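Local coordinates for Vpx protein (Simian immunodeficiency virus, PDB 4Z8L) that probably brings the host restriction factor SAMHD1 to a DCAF1-containing ubiquitin ligase for degradation, and may also delay the cell cycle in G2, at residues B[22-27]-B[62-67]. Residues are numbered along the deposited sequence; the frame is centred on the assembly and turned at random.
Sequences QWLETS and SLDYAK
Leu24, on helix 21-35, reaches Asp64 and Lys67 near the start of helix 63-84. Its CB points toward that helix and CG stands anti to the backbone N (chi1 -166°), which extends the side chain across the gap. Of the two methyls it is CD2 that makes the contact. CD2 lies 3.6 Å from Asp64 O and 4.0 Å from Asp64 CB, and the aliphatic part of Lys67 comes up more loosely, CE being 4.4 Å from Leu24 CD2. A branched leucine suits this place because the same side chain also packs on Tyr68 and Leu71, one and two turns beyond Asp64. Lysine suits position 67 because its methylenes can border Leu24 while NZ pairs with Asp64 OD1 at 3.3 Å, a salt bridge whose hydrogen bond is weak. Aspartate in the first turn probably gains also from the positive end of the helix dipole. Serine suits the N-cap, Ser62 OG accepting a weak bond from Asp64 N, while Lys67 also touches Trp48 of helix 45-58. The arrangement is a van der Waals contact of one leucine methyl with backbone and side-chain atoms, joining the first and third helices of the three-helix Vpr/Vpx fold, away from the zinc site.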
ATOM      1  N   GLN B  22       8.470  -2.670  22.524  1.00 38.41           N
ATOM      2  CA  GLN B  22       7.054  -2.393  22.569  1.00 45.55           C
ATOM      3  C   GLN B  22       6.569  -1.934  21.204  1.00 38.32           C
ATOM      4  O   GLN B  22       5.405  -2.095  20.883  1.00 44.36           O
ATOM      5  CB  GLN B  22       6.793  -1.346  23.646  1.00 57.75           C
ATOM      6  CG  GLN B  22       7.343  -1.792  24.990  1.00 35.20           C
ATOM      7  CD  GLN B  22       7.122  -0.794  26.100  1.00 39.31           C
ATOM      8  OE1 GLN B  22       6.025  -0.272  26.284  1.00 48.50           O
ATOM      9  NE2 GLN B  22       8.183  -0.515  26.847  1.00 43.51           N
ATOM     10  N   TRP B  23       7.452  -1.322  20.420  1.00 41.42           N
ATOM     11  CA  TRP B  23       7.094  -0.951  19.054  1.00 39.07           C
ATOM     12  C   TRP B  23       6.739  -2.178  18.234  1.00 38.16           C
ATOM     13  O   TRP B  23       5.749  -2.182  17.510  1.00 28.43           O
ATOM     14  CB  TRP B  23       8.226  -0.213  18.348  1.00 44.48           C
ATOM     15  CG  TRP B  23       7.871   0.126  16.927  1.00 45.62           C
ATOM     16  CD1 TRP B  23       7.180   1.217  16.503  1.00 46.71           C
ATOM     17  CD2 TRP B  23       8.140  -0.660  15.754  1.00 36.97           C
ATOM     18  NE1 TRP B  23       7.027   1.182  15.138  1.00 49.80           N
ATOM     19  CE2 TRP B  23       7.598   0.041  14.657  1.00 41.24           C
ATOM     20  CE3 TRP B  23       8.793  -1.873  15.528  1.00 32.32           C
ATOM     21  CZ2 TRP B  23       7.697  -0.435  13.350  1.00 35.44           C
ATOM     22  CZ3 TRP B  23       8.885  -2.344  14.229  1.00 30.17           C
ATOM     23  CH2 TRP B  23       8.341  -1.626  13.158  1.00 42.52           C
ATOM     24  N   LEU B  24       7.570  -3.210  18.335  1.00 39.58           N
ATOM     25  CA  LEU B  24       7.337  -4.443  17.598  1.00 21.48           C
ATOM     26  C   LEU B  24       6.056  -5.075  18.099  1.00 35.90           C
ATOM     27  O   LEU B  24       5.173  -5.419  17.303  1.00 47.56           O
ATOM     28  CB  LEU B  24       8.509  -5.416  17.734  1.00 39.04           C
ATOM     29  CG  LEU B  24       8.510  -6.574  16.730  1.00 53.98           C
ATOM     30  CD1 LEU B  24       8.644  -6.071  15.297  1.00 32.03           C
ATOM     31  CD2 LEU B  24       9.616  -7.569  17.056  1.00 48.10           C
ATOM     32  N   GLU B  25       5.950  -5.224  19.418  1.00 38.63           N
ATOM     33  CA  GLU B  25       4.769  -5.891  19.960  1.00 35.88           C
ATOM     34  C   GLU B  25       3.466  -5.159  19.606  1.00 50.36           C
ATOM     35  O   GLU B  25       2.464  -5.787  19.234  1.00 50.59           O
ATOM     36  CB  GLU B  25       4.895  -6.021  21.475  1.00 38.26           C
ATOM     37  CG  GLU B  25       4.795  -7.444  21.972  1.00 41.65           C
ATOM     38  CD  GLU B  25       4.866  -7.540  23.476  1.00 42.36           C
ATOM     39  OE1 GLU B  25       5.536  -6.688  24.099  1.00 37.00           O
ATOM     40  OE2 GLU B  25       4.250  -8.470  24.032  1.00 59.41           O
ATOM     41  N   THR B  26       3.507  -3.831  19.675  1.00 44.18           N
ATOM     42  CA  THR B  26       2.365  -2.982  19.346  1.00 45.17           C
ATOM     43  C   THR B  26       2.004  -3.074  17.874  1.00 42.10           C
ATOM     44  O   THR B  26       0.843  -3.270  17.530  1.00 37.95           O
ATOM     45  CB  THR B  26       2.630  -1.500  19.687  1.00 25.10           C
ATOM     46  OG1 THR B  26       3.231  -1.403  20.985  1.00 44.17           O
ATOM     47  CG2 THR B  26       1.337  -0.716  19.676  1.00 18.22           C
ATOM     48  N   SER B  27       3.009  -2.904  17.017  1.00 31.19           N
ATOM     49  CA  SER B  27       2.834  -3.019  15.573  1.00 27.33           C
ATOM     50  C   SER B  27       2.157  -4.327  15.202  1.00 40.61           C
ATOM     51  O   SER B  27       1.077  -4.316  14.605  1.00 43.74           O
ATOM     52  CB  SER B  27       4.178  -2.908  14.851  1.00 26.91           C
ATOM     53  OG  SER B  27       4.905  -1.772  15.286  1.00 40.76           O
ATOM     54  N   SER B  62      16.160 -15.087  15.423  1.00 52.44           N
ATOM     55  CA  SER B  62      15.383 -14.600  16.555  1.00 37.50           C
ATOM     56  C   SER B  62      13.895 -14.690  16.261  1.00 38.38           C
ATOM     57  O   SER B  62      13.476 -14.650  15.105  1.00 42.83           O
ATOM     58  CB  SER B  62      15.761 -13.157  16.890  1.00 44.29           C
ATOM     59  OG  SER B  62      14.904 -12.627  17.887  1.00 30.39           O
ATOM     60  N   LEU B  63      13.102 -14.831  17.314  1.00 51.71           N
ATOM     61  CA  LEU B  63      11.658 -14.868  17.160  1.00 47.58           C
ATOM     62  C   LEU B  63      11.199 -13.465  16.814  1.00 36.13           C
ATOM     63  O   LEU B  63      10.246 -13.274  16.063  1.00 30.83           O
ATOM     64  CB  LEU B  63      10.972 -15.380  18.423  1.00 42.29           C
ATOM     65  CG  LEU B  63       9.457 -15.541  18.322  1.00 43.37           C
ATOM     66  CD1 LEU B  63       9.106 -16.450  17.154  1.00 47.49           C
ATOM     67  CD2 LEU B  63       8.899 -16.103  19.618  1.00 43.67           C
ATOM     68  N   ASP B  64      11.886 -12.481  17.385  1.00 40.51           N
ATOM     69  CA  ASP B  64      11.629 -11.085  17.071  1.00 34.24           C
ATOM     70  C   ASP B  64      11.889 -10.806  15.596  1.00 29.98           C
ATOM     71  O   ASP B  64      11.217  -9.975  14.987  1.00 40.53           O
ATOM     72  CB  ASP B  64      12.496 -10.172  17.938  1.00 23.56           C
ATOM     73  CG  ASP B  64      12.100 -10.209  19.399  1.00 44.58           C
ATOM     74  OD1 ASP B  64      10.980 -10.675  19.702  1.00 20.12           O
ATOM     75  OD2 ASP B  64      12.908  -9.770  20.245  1.00 61.57           O
ATOM     76  N   TYR B  65      12.861 -11.509  15.021  1.00 36.05           N
ATOM     77  CA  TYR B  65      13.187 -11.325  13.613  1.00 29.85           C
ATOM     78  C   TYR B  65      12.062 -11.861  12.733  1.00 24.98           C
ATOM     79  O   TYR B  65      11.595 -11.182  11.818  1.00 46.50           O
ATOM     80  CB  TYR B  65      14.509 -12.005  13.255  1.00 36.75           C
ATOM     81  CG  TYR B  65      14.903 -11.771  11.816  1.00 32.95           C
ATOM     82  CD1 TYR B  65      15.487 -10.574  11.429  1.00 33.53           C
ATOM     83  CD2 TYR B  65      14.664 -12.729  10.839  1.00 39.28           C
ATOM     84  CE1 TYR B  65      15.835 -10.341  10.116  1.00 25.28           C
ATOM     85  CE2 TYR B  65      15.012 -12.503   9.519  1.00 26.74           C
ATOM     86  CZ  TYR B  65      15.599 -11.308   9.167  1.00 21.31           C
ATOM     87  OH  TYR B  65      15.947 -11.074   7.857  1.00 47.91           O
ATOM     88  N   ALA B  66      11.637 -13.088  13.017  1.00 27.64           N
ATOM     89  CA  ALA B  66      10.548 -13.726  12.281  1.00 24.47           C
ATOM     90  C   ALA B  66       9.260 -12.925  12.413  1.00 28.40           C
ATOM     91  O   ALA B  66       8.486 -12.806  11.461  1.00 47.40           O
ATOM     92  CB  ALA B  66      10.336 -15.152  12.776  1.00 37.14           C
ATOM     93  N   LYS B  67       9.032 -12.377  13.603  1.00 26.20           N
ATOM     94  CA  LYS B  67       7.850 -11.557  13.837  1.00 32.13           C
ATOM     95  C   LYS B  67       7.964 -10.228  13.101  1.00 30.06           C
ATOM     96  O   LYS B  67       6.961  -9.662  12.669  1.00 43.89           O
ATOM     97  CB  LYS B  67       7.645 -11.311  15.333  1.00 21.51           C
ATOM     98  CG  LYS B  67       7.140 -12.527  16.085  1.00 42.23           C
ATOM     99  CD  LYS B  67       6.857 -12.234  17.553  1.00 58.32           C
ATOM    100  CE  LYS B  67       7.981 -11.457  18.208  1.00 61.80           C
ATOM    101  NZ  LYS B  67       7.689 -11.228  19.650  1.00 73.67           N
TER